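Peptidase S9 prolyl oligopeptidase catalytic domain-containing protein (Pyrococcus horikoshii, PDB 4HXF) hydrolyses peptides, probably as an acylaminoacyl peptidase of the prolyl oligopeptidase family, a serine protease that assembles into a self-compartmentalizing hexamer. Local coordinates at residues T320-L325 with D337-I342; E431-E436 with I465-Y470; I491-T496 with S526-A531. All coordinates share one frame; numbering follows the deposited sequence.

Contact 1: residues T320-L325 with D337-I342; sequences TRPAEL and DYNGLI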
loop_
_atom_site.group_PDB
_atom_site.type_symbol
_atom_site.label_atom_id
_atom_site.label_comp_id
_atom_site.label_asym_id
_atom_site.label_seq_id
_atom_site.Cartn_x
_atom_site.Cartn_y
_atom_site.Cartn_z
ATOM N N THR A 320 -22.076 30.286 30.724
ATOM C CA THR A 320 -21.277 29.271 31.421
ATOM C C THR A 320 -21.523 27.824 30.953
ATOM O O THR A 320 -20.959 26.926 31.542
ATOM C CB THR A 320 -21.504 29.347 32.948
ATOM O OG1 THR A 320 -22.895 29.085 33.279
ATOM C CG2 THR A 320 -21.058 30.676 33.494
ATOM N N ARG A 321 -22.347 27.580 29.950
ATOM C CA ARG A 321 -22.631 26.218 29.429
ATOM C C ARG A 321 -22.783 26.235 27.909
ATOM O O ARG A 321 -23.584 27.001 27.381
ATOM C CB ARG A 321 -23.978 25.647 29.965
ATOM C CG ARG A 321 -23.856 25.172 31.444
ATOM C CD ARG A 321 -22.951 23.937 31.537
ATOM N NE ARG A 321 -23.596 22.737 30.944
ATOM C CZ ARG A 321 -24.373 21.845 31.591
ATOM N NH1 ARG A 321 -25.015 20.850 30.922
ATOM N NH2 ARG A 321 -24.518 21.965 32.915
ATOM N N PRO A 322 -22.095 25.345 27.249
ATOM C CA PRO A 322 -22.442 25.062 25.850
ATOM C C PRO A 322 -23.860 24.641 25.729
ATOM O O PRO A 322 -24.507 24.189 26.685
ATOM C CB PRO A 322 -21.497 23.910 25.455
ATOM C CG PRO A 322 -20.300 24.023 26.432
ATOM C CD PRO A 322 -20.946 24.514 27.723
ATOM N N ALA A 323 -24.345 24.684 24.489
ATOM C CA ALA A 323 -25.739 24.399 24.177
ATOM C C ALA A 323 -26.177 23.045 24.693
ATOM O O ALA A 323 -25.481 22.037 24.601
ATOM C CB ALA A 323 -26.010 24.424 22.633
ATOM N N GLU A 324 -27.401 23.039 25.183
ATOM C CA GLU A 324 -28.149 21.827 25.447
ATOM C C GLU A 324 -29.499 21.980 24.773
ATOM O O GLU A 324 -29.954 23.072 24.485
ATOM C CB GLU A 324 -28.340 21.537 26.975
ATOM C CG GLU A 324 -27.080 21.327 27.786
ATOM C CD GLU A 324 -26.364 19.996 27.588
ATOM O OE1 GLU A 324 -25.215 19.891 28.080
ATOM O OE2 GLU A 324 -26.941 19.029 26.980
ATOM N N LEU A 325 -30.250 20.886 24.664
ATOM C CA LEU A 325 -31.553 20.881 23.986
ATOM C C LEU A 325 -32.651 20.994 24.994
ATOM O O LEU A 325 -32.593 20.431 26.134
ATOM C CB LEU A 325 -31.775 19.598 23.154
ATOM C CG LEU A 325 -32.920 19.533 22.121
ATOM C CD1 LEU A 325 -32.666 20.487 20.936
ATOM C CD2 LEU A 325 -33.040 18.027 21.723
ATOM N N ASP A 337 -28.567 16.818 28.961
ATOM C CA ASP A 337 -27.653 17.300 29.914
ATOM C C ASP A 337 -26.237 16.693 29.629
ATOM O O ASP A 337 -25.594 16.085 30.494
ATOM C CB ASP A 337 -28.043 16.942 31.335
ATOM C CG ASP A 337 -27.253 17.722 32.364
ATOM O OD1 ASP A 337 -26.738 18.805 32.062
ATOM O OD2 ASP A 337 -27.158 17.211 33.500
ATOM N N TYR A 338 -25.817 16.797 28.376
ATOM C CA TYR A 338 -24.561 16.167 27.934
ATOM C C TYR A 338 -23.353 16.568 28.725
ATOM O O TYR A 338 -22.553 15.704 29.066
ATOM C CB TYR A 338 -24.250 16.429 26.461
ATOM C CG TYR A 338 -25.013 15.542 25.509
ATOM C CD1 TYR A 338 -26.269 15.873 25.065
ATOM C CD2 TYR A 338 -24.527 14.308 25.159
ATOM C CE1 TYR A 338 -27.005 15.075 24.214
ATOM C CE2 TYR A 338 -25.291 13.455 24.367
ATOM C CZ TYR A 338 -26.489 13.861 23.861
ATOM O OH TYR A 338 -27.204 13.015 23.084
ATOM N N ASN A 339 -23.248 17.861 29.105
ATOM C CA ASN A 339 -22.066 18.354 29.805
ATOM C C ASN A 339 -22.209 18.499 31.313
ATOM O O ASN A 339 -21.384 19.081 31.975
ATOM C CB ASN A 339 -21.529 19.638 29.162
ATOM C CG ASN A 339 -21.111 19.441 27.703
ATOM O OD1 ASN A 339 -20.336 18.562 27.449
ATOM N ND2 ASN A 339 -21.673 20.239 26.782
ATOM N N GLY A 340 -23.350 17.974 31.796
ATOM C CA GLY A 340 -23.682 18.097 33.217
ATOM C C GLY A 340 -22.668 17.484 34.147
ATOM O O GLY A 340 -22.389 18.055 35.224
ATOM N N LEU A 341 -22.102 16.343 33.780
ATOM C CA LEU A 341 -21.128 15.707 34.656
ATOM C C LEU A 341 -19.812 16.406 34.621
ATOM O O LEU A 341 -19.156 16.534 35.676
ATOM C CB LEU A 341 -21.009 14.207 34.373
ATOM C CG LEU A 341 -22.303 13.353 34.448
ATOM C CD1 LEU A 341 -22.042 11.886 34.181
ATOM C CD2 LEU A 341 -22.953 13.534 35.823
ATOM N N ILE A 342 -19.350 16.839 33.455
ATOM C CA ILE A 342 -18.178 17.683 33.353
ATOM C C ILE A 342 -18.303 18.932 34.206
ATOM O O ILE A 342 -17.347 19.324 34.983
ATOM C CB ILE A 342 -17.832 18.036 31.907
ATOM C CG1 ILE A 342 -17.326 16.769 31.219
ATOM C CG2 ILE A 342 -16.760 19.149 31.874
ATOM C CD1 ILE A 342 -15.866 16.410 31.644
HETATM O O HOH W 1 -23.581 22.115 28.075
HETATM O O HOH W 2 -26.338 20.259 34.527
#
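E324 OE1 is gripped by three partners: R321 NH1 at 3.0 Å, the backbone N of N339 at 3.0 Å, and water 1 at 2.8 Å. The site belongs to the beta-propeller, where the chain enters strand 324-328 of the 302-334 blade and, past the blade's outer strand 332-334, makes the type I turn D337-G340 into helix 340-343. A bend at chi2 (-74°) in the E324 side chain brings its carboxylate against the backbone amides of Y338 and N339 in this turn. N339 N uses the syn lone pair of OE1, whereas R321 NH1 comes from above the carboxylate plane, 44° out of it. The other oxygen, OE2, takes Y338 N at 2.9 Å and also bonds T336 OG1. With a leucine in place of E324, the amides of Y338 and N339 would probably be left without their acceptors, and R321 would lose one of its two carboxylate partners. The second is D337, whose OD1 lies 2.9 Å from R321 NH1 in a nearly straight bond; guanidinium and carboxylate are close to coplanar (25°), and the three charged residues form a salt-bridge network. The cation probably eases the repulsion between the two neighbouring carboxylates. N339 C sits over one face of the guanidinium, 3.7 Å above its plane. D337 O also accepts a hydrogen bond from R116 NH2 of a second subunit. Water 1 joins R321 NE, P322 O and N339 ND2 to E324 OE1, and N339 OD1 is bonded to A15 N. Water 2, 2.9 Å from D337 OD1, also accepts from R321 NH2.

Contact 2: residues E431-E436 with I465-Y470; sequences ERTGLE and ISYGGY. With Y3A (N-[(benzyloxy)carbonyl]glycyl-N-[(2S,3R)-4-chloro-3-hydroxy-1-phenylbutan-2-yl]glycinamide), chain B.
T433 pushes its side chain against the hydroxyl ends of two tyrosines, Y467 and Y470, which stand one helical turn apart on helix 467-478. Both have CG anti to the backbone N (chi1 -171° and 165°), which sends the rings out from the helix to the 431-436 loop. T433 meets the Y467 ring at a slant: CB lies 3.3 Å from Y467 OH, and CG2 is 3.7 Å from Y467 CE1. Against Y470 it runs at about a right angle, its OG1 3.5 Å from Y470 OH, while the backbone T433 O comes nearer, 3.1 Å from Y470 OH. The hydroxyls are held from outside, Y467 OH by D437 OD2 and Y470 OH by L525 O. D437 also takes the backbone N of G434, which lies at the edge of the Y470 ring. G434 occupies the third position of the type II turn R432-L435; any CB there would run into Y470 OH. R432, which opens the turn, grips E436 just past it side-on. At the other end of the 465-470 segment, S466 OG is bonded covalently to C4 of the inhibitor Y3A (1.5 Å), and Y467 N donates to Y3A O4 at 3.1 Å, consistent with a role in the oxyanion hole. S466 has unusual backbone angles (phi 66°) between strand 460-465 and the helix, as in the GxSxG nucleophile elbow of alpha/beta hydrolases.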
loop_
_atom_site.group_PDB
_atom_site.type_symbol
_atom_site.label_atom_id
_atom_site.label_comp_id
_atom_site.label_asym_id
_atom_site.label_seq_id
_atom_site.Cartn_x
_atom_site.Cartn_y
_atom_site.Cartn_z
ATOM N N GLU A 431 -18.339 54.637 8.706
ATOM C CA GLU A 431 -17.383 55.701 8.448
ATOM C C GLU A 431 -16.732 56.226 9.717
ATOM O O GLU A 431 -16.052 57.238 9.673
ATOM C CB GLU A 431 -17.965 56.901 7.598
ATOM C CG GLU A 431 -18.577 56.427 6.281
ATOM C CD GLU A 431 -18.972 57.621 5.422
ATOM O OE1 GLU A 431 -20.188 57.863 5.356
ATOM O OE2 GLU A 431 -18.101 58.388 4.930
ATOM N N ARG A 432 -16.923 55.544 10.847
ATOM C CA ARG A 432 -16.419 56.001 12.157
ATOM C C ARG A 432 -15.691 54.935 12.934
ATOM O O ARG A 432 -15.573 54.998 14.160
ATOM C CB ARG A 432 -17.582 56.573 13.036
ATOM C CG ARG A 432 -18.460 57.583 12.380
ATOM C CD ARG A 432 -17.774 58.840 12.244
ATOM N NE ARG A 432 -17.643 59.595 13.538
ATOM C CZ ARG A 432 -16.949 60.742 13.520
ATOM N NH1 ARG A 432 -16.413 61.181 12.346
ATOM N NH2 ARG A 432 -16.644 61.375 14.629
ATOM N N THR A 433 -15.211 53.941 12.236
ATOM C CA THR A 433 -14.425 52.865 12.939
ATOM C C THR A 433 -13.188 53.412 13.692
ATOM O O THR A 433 -12.448 54.176 13.127
ATOM C CB THR A 433 -13.906 51.854 11.943
ATOM O OG1 THR A 433 -13.092 52.452 10.919
ATOM C CG2 THR A 433 -15.051 51.033 11.278
ATOM N N GLY A 434 -13.082 53.074 14.958
ATOM C CA GLY A 434 -11.923 53.548 15.774
ATOM C C GLY A 434 -12.194 54.871 16.454
ATOM O O GLY A 434 -11.398 55.366 17.240
ATOM N N LEU A 435 -13.367 55.482 16.195
ATOM C CA LEU A 435 -13.676 56.794 16.743
ATOM C C LEU A 435 -14.567 56.623 17.961
ATOM O O LEU A 435 -14.071 56.225 18.999
ATOM C CB LEU A 435 -14.262 57.739 15.643
ATOM C CG LEU A 435 -13.382 57.926 14.390
ATOM C CD1 LEU A 435 -14.005 58.887 13.390
ATOM C CD2 LEU A 435 -11.954 58.382 14.839
ATOM N N GLU A 436 -15.856 56.870 17.853
ATOM C CA GLU A 436 -16.722 56.740 19.065
ATOM C C GLU A 436 -16.744 55.309 19.618
ATOM O O GLU A 436 -16.823 55.106 20.836
ATOM C CB GLU A 436 -18.136 57.218 18.780
ATOM C CG GLU A 436 -18.329 58.697 18.548
ATOM C CD GLU A 436 -17.885 59.134 17.154
ATOM O OE1 GLU A 436 -17.866 58.385 16.135
ATOM O OE2 GLU A 436 -17.523 60.307 17.039
ATOM N N ILE A 465 -10.602 39.234 17.865
ATOM C CA ILE A 465 -10.513 38.628 16.551
ATOM C C ILE A 465 -11.308 39.450 15.537
ATOM O O ILE A 465 -12.407 39.984 15.841
ATOM C CB ILE A 465 -11.112 37.201 16.571
ATOM C CG1 ILE A 465 -10.462 36.325 17.649
ATOM C CG2 ILE A 465 -11.092 36.498 15.217
ATOM C CD1 ILE A 465 -11.249 35.049 18.023
ATOM N N SER A 466 -10.819 39.564 14.301
ATOM C CA SER A 466 -11.516 40.246 13.190
ATOM C C SER A 466 -11.630 41.717 13.489
ATOM O O SER A 466 -10.600 42.362 13.690
ATOM C CB SER A 466 -12.863 39.532 12.925
ATOM O OG SER A 466 -13.292 40.024 11.670
ATOM N N TYR A 467 -12.846 42.276 13.578
ATOM C CA TYR A 467 -12.981 43.688 13.957
ATOM C C TYR A 467 -12.343 43.912 15.367
ATOM O O TYR A 467 -11.851 45.022 15.676
ATOM C CB TYR A 467 -14.445 44.149 13.850
ATOM C CG TYR A 467 -14.561 45.652 14.021
ATOM C CD1 TYR A 467 -14.145 46.506 12.979
ATOM C CD2 TYR A 467 -14.937 46.235 15.211
ATOM C CE1 TYR A 467 -14.220 47.883 13.110
ATOM C CE2 TYR A 467 -15.019 47.589 15.371
ATOM C CZ TYR A 467 -14.641 48.454 14.337
ATOM O OH TYR A 467 -14.655 49.847 14.452
ATOM N N GLY A 468 -12.343 42.839 16.213
ATOM C CA GLY A 468 -11.781 42.919 17.528
ATOM C C GLY A 468 -10.241 42.985 17.453
ATOM O O GLY A 468 -9.596 43.538 18.343
ATOM N N GLY A 469 -9.714 42.361 16.417
ATOM C CA GLY A 469 -8.258 42.420 16.097
ATOM C C GLY A 469 -7.870 43.793 15.580
ATOM O O GLY A 469 -6.891 44.438 16.045
ATOM N N TYR A 470 -8.659 44.365 14.648
ATOM C CA TYR A 470 -8.530 45.771 14.274
ATOM C C TYR A 470 -8.457 46.607 15.532
ATOM O O TYR A 470 -7.692 47.556 15.681
ATOM C CB TYR A 470 -9.798 46.185 13.431
ATOM C CG TYR A 470 -9.918 47.695 13.314
ATOM C CD1 TYR A 470 -9.110 48.406 12.524
ATOM C CD2 TYR A 470 -10.879 48.378 14.014
ATOM C CE1 TYR A 470 -9.237 49.767 12.426
ATOM C CE2 TYR A 470 -11.067 49.720 13.935
ATOM C CZ TYR A 470 -10.216 50.448 13.077
ATOM O OH TYR A 470 -10.337 51.861 13.008
HETATM N N3 Y3A B . -19.492 39.651 8.892
HETATM C CA3 Y3A B . -18.611 40.831 8.987
HETATM C C3 Y3A B . -17.188 40.264 9.030
HETATM O O3 Y3A B . -16.812 39.171 8.658
HETATM C C4 Y3A B . -14.749 39.870 11.366
HETATM O O4 Y3A B . -15.241 40.692 12.361
HETATM C CA4 Y3A B . -14.839 40.622 10.051
HETATM N N4 Y3A B . -16.248 41.088 9.948
HETATM C CB4 Y3A B . -14.090 41.986 9.996
HETATM C CG4 Y3A B . -14.225 42.695 8.689
HETATM C CD1 Y3A B . -13.741 42.219 7.462
HETATM C CD2 Y3A B . -14.806 43.956 8.670
HETATM C CE1 Y3A B . -13.862 42.917 6.274
HETATM C CE2 Y3A B . -14.944 44.668 7.488
HETATM C CZ4 Y3A B . -14.506 44.145 6.311
HETATM C C15 Y3A B . -15.096 38.335 11.301
#

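Contact 3: residues I491-T496 with S526-A531; sequences ISYWLT and SPLFYA. With Y3A (N-[(benzyloxy)carbonyl]glycyl-N-[(2S,3R)-4-chloro-3-hydroxy-1-phenylbutan-2-yl]glycinamide), chain B.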
loop_
_atom_site.group_PDB
_atom_site.type_symbol
_atom_site.label_atom_id
_atom_site.label_comp_id
_atom_site.label_asym_id
_atom_site.label_seq_id
_atom_site.Cartn_x
_atom_site.Cartn_y
_atom_site.Cartn_z
ATOM N N ILE A 491 -7.688 43.696 11.095
ATOM C CA ILE A 491 -7.389 44.705 10.106
ATOM C C ILE A 491 -6.398 45.701 10.642
ATOM O O ILE A 491 -6.551 46.218 11.722
ATOM C CB ILE A 491 -8.703 45.449 9.678
ATOM C CG1 ILE A 491 -9.759 44.503 9.155
ATOM C CG2 ILE A 491 -8.354 46.542 8.629
ATOM C CD1 ILE A 491 -10.865 44.201 10.222
ATOM N N SER A 492 -5.357 45.918 9.847
ATOM C CA SER A 492 -4.389 46.998 9.985
ATOM C C SER A 492 -4.506 48.088 8.895
ATOM O O SER A 492 -4.073 49.204 9.197
ATOM C CB SER A 492 -2.906 46.573 10.109
ATOM O OG SER A 492 -2.428 45.936 8.952
ATOM N N TYR A 493 -5.002 47.738 7.712
ATOM C CA TYR A 493 -5.149 48.687 6.654
ATOM C C TYR A 493 -6.387 48.521 5.856
ATOM O O TYR A 493 -6.549 47.512 5.120
ATOM C CB TYR A 493 -3.892 48.650 5.730
ATOM C CG TYR A 493 -3.763 49.686 4.640
ATOM C CD1 TYR A 493 -4.516 50.906 4.684
ATOM C CD2 TYR A 493 -2.857 49.588 3.625
ATOM C CE1 TYR A 493 -4.396 51.875 3.727
ATOM C CE2 TYR A 493 -2.726 50.548 2.672
ATOM C CZ TYR A 493 -3.507 51.709 2.685
ATOM O OH TYR A 493 -3.330 52.678 1.781
ATOM N N TRP A 494 -7.329 49.483 5.976
ATOM C CA TRP A 494 -8.579 49.322 5.267
ATOM C C TRP A 494 -8.472 49.251 3.756
ATOM O O TRP A 494 -9.342 48.602 3.101
ATOM C CB TRP A 494 -9.598 50.401 5.678
ATOM C CG TRP A 494 -9.980 50.262 7.119
ATOM C CD1 TRP A 494 -9.674 51.113 8.161
ATOM C CD2 TRP A 494 -10.820 49.222 7.665
ATOM N NE1 TRP A 494 -10.264 50.633 9.329
ATOM C CE2 TRP A 494 -10.900 49.469 9.076
ATOM C CE3 TRP A 494 -11.417 48.108 7.141
ATOM C CZ2 TRP A 494 -11.664 48.684 9.936
ATOM C CZ3 TRP A 494 -12.183 47.322 8.001
ATOM C CH2 TRP A 494 -12.263 47.596 9.373
ATOM N N LEU A 495 -7.511 49.892 3.121
ATOM C CA LEU A 495 -7.537 49.915 1.684
ATOM C C LEU A 495 -7.297 48.522 1.123
ATOM O O LEU A 495 -7.958 48.096 0.163
ATOM C CB LEU A 495 -6.492 50.856 1.059
ATOM C CG LEU A 495 -6.653 51.098 -0.428
ATOM C CD1 LEU A 495 -7.970 51.736 -0.836
ATOM C CD2 LEU A 495 -5.583 51.977 -1.025
ATOM N N THR A 496 -6.386 47.732 1.738
ATOM C CA THR A 496 -6.211 46.354 1.292
ATOM C C THR A 496 -7.372 45.447 1.646
ATOM O O THR A 496 -7.610 44.415 1.017
ATOM C CB THR A 496 -4.853 45.762 1.716
ATOM O OG1 THR A 496 -4.837 45.665 3.132
ATOM C CG2 THR A 496 -3.731 46.668 1.175
ATOM N N SER A 526 -6.715 53.572 9.922
ATOM C CA SER A 526 -5.986 52.331 9.817
ATOM C C SER A 526 -4.809 52.290 10.781
ATOM O O SER A 526 -3.929 53.161 10.697
ATOM C CB SER A 526 -5.443 52.174 8.367
ATOM O OG SER A 526 -6.519 51.831 7.437
ATOM N N PRO A 527 -4.745 51.274 11.630
ATOM C CA PRO A 527 -3.605 51.133 12.599
ATOM C C PRO A 527 -2.195 51.179 11.959
ATOM O O PRO A 527 -1.309 51.713 12.610
ATOM C CB PRO A 527 -3.856 49.787 13.276
ATOM C CG PRO A 527 -5.366 49.636 13.175
ATOM C CD PRO A 527 -5.796 50.305 11.927
ATOM N N LEU A 528 -2.070 50.645 10.750
ATOM C CA LEU A 528 -0.769 50.577 10.097
ATOM C C LEU A 528 -0.043 51.902 10.124
ATOM O O LEU A 528 1.176 51.960 10.384
ATOM C CB LEU A 528 -0.890 50.047 8.647
ATOM C CG LEU A 528 0.446 49.716 7.982
ATOM C CD1 LEU A 528 0.983 48.472 8.619
ATOM C CD2 LEU A 528 0.196 49.442 6.453
ATOM N N PHE A 529 -0.762 52.976 9.890
ATOM C CA PHE A 529 -0.142 54.283 9.731
ATOM C C PHE A 529 0.322 54.901 11.063
ATOM O O PHE A 529 1.054 55.925 11.079
ATOM C CB PHE A 529 -1.079 55.212 9.025
ATOM C CG PHE A 529 -1.286 54.828 7.652
ATOM C CD1 PHE A 529 -2.208 53.903 7.297
ATOM C CD2 PHE A 529 -0.357 55.229 6.684
ATOM C CE1 PHE A 529 -2.317 53.448 6.024
ATOM C CE2 PHE A 529 -0.419 54.758 5.357
ATOM C CZ PHE A 529 -1.462 53.876 5.020
ATOM N N TYR A 530 -0.105 54.316 12.174
ATOM C CA TYR A 530 0.240 54.774 13.518
ATOM C C TYR A 530 1.082 53.821 14.276
ATOM O O TYR A 530 1.224 53.897 15.503
ATOM C CB TYR A 530 -1.097 54.967 14.304
ATOM C CG TYR A 530 -2.071 55.960 13.631
ATOM C CD1 TYR A 530 -3.058 55.509 12.755
ATOM C CD2 TYR A 530 -2.178 57.261 14.056
ATOM C CE1 TYR A 530 -3.973 56.359 12.203
ATOM C CE2 TYR A 530 -3.183 58.126 13.534
ATOM C CZ TYR A 530 -4.079 57.623 12.613
ATOM O OH TYR A 530 -4.928 58.538 12.008
ATOM N N ALA A 531 1.679 52.865 13.537
ATOM C CA ALA A 531 2.590 51.854 14.149
ATOM C C ALA A 531 3.664 52.438 15.050
ATOM O O ALA A 531 4.006 51.794 16.028
ATOM C CB ALA A 531 3.207 51.074 12.990
HETATM N N3 Y3A B . -19.492 39.651 8.892
HETATM C CA3 Y3A B . -18.611 40.831 8.987
HETATM C C3 Y3A B . -17.188 40.264 9.030
HETATM O O3 Y3A B . -16.812 39.171 8.658
HETATM C C4 Y3A B . -14.749 39.870 11.366
HETATM O O4 Y3A B . -15.241 40.692 12.361
HETATM C CA4 Y3A B . -14.839 40.622 10.051
HETATM N N4 Y3A B . -16.248 41.088 9.948
HETATM C CB4 Y3A B . -14.090 41.986 9.996
HETATM C CG4 Y3A B . -14.225 42.695 8.689
HETATM C CD1 Y3A B . -13.741 42.219 7.462
HETATM C CD2 Y3A B . -14.806 43.956 8.670
HETATM C CE1 Y3A B . -13.862 42.917 6.274
HETATM C CE2 Y3A B . -14.944 44.668 7.488
HETATM C CZ4 Y3A B . -14.506 44.145 6.311
HETATM C C15 Y3A B . -15.096 38.335 11.301
#
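The 491-496 and 526-531 backbones come close side by side, with CA atoms 5.0 Å apart for S492 and P527 and 4.9 Å for Y493 and S526, and L528 N donates to S492 O at 2.9 Å at the start of the 3-10 segment. A serine hydroxyl adds the second bond: S526 OG accepts from the backbone N of W494, the first residue of helix 494-500, at 2.9 Å, and is also bonded to Y522 O. The same OG sits at the edge of the Y493 ring. F529 directs its own edge onto the face of that ring in a T-shaped stack, centroids of the Y493 and F529 rings 5.0 Å apart and planes at 77°, and L495 CA lies over the opposite face. Obliquely to the ring, L528 CD2 adds an apolar contact with Y493 CD2. Both segments belong to the alpha/beta-hydrolase domain of the prolyl oligopeptidase family, and the 491-496 segment forms part of the pocket for the inhibitor's phenylalanine side chain. There I491 CD1 is 3.9 Å from Y3A CB4, and W494 presents its edge, CZ3 lying 3.9 Å from Y3A CE2. I491 CG2 lies 3.6 Å above the plane of the W494 ring, near its middle. Away from the ligand, the contact reaches a subunit boundary: with CG anti to the backbone N (chi1 -173°), Y493 extends until its OH bonds Y493 OH of a third subunit, whose L495 packs on F529.

How the contacts relate
Contacts 2 and 3 are neighbours in the hydrolase domain, centres 11 Å apart, and touch directly: Y470 CE1 lies 3.4 Å from W494 NE1, with the two rings inclined at about 55°, and P527 also packs on Y470. Both meet the inhibitor, contact 2 through the serine bonded to it and contact 3 through the walls around its phenyl group. Contact 1 belongs to the propeller and is separate, its centre 33 Å from that of contact 2 (nearest atoms about 17 Å) and 41 Å from that of contact 3, across the centre of the chain. Contacts 1 and 3 each reach a different neighbouring subunit of the hexamer.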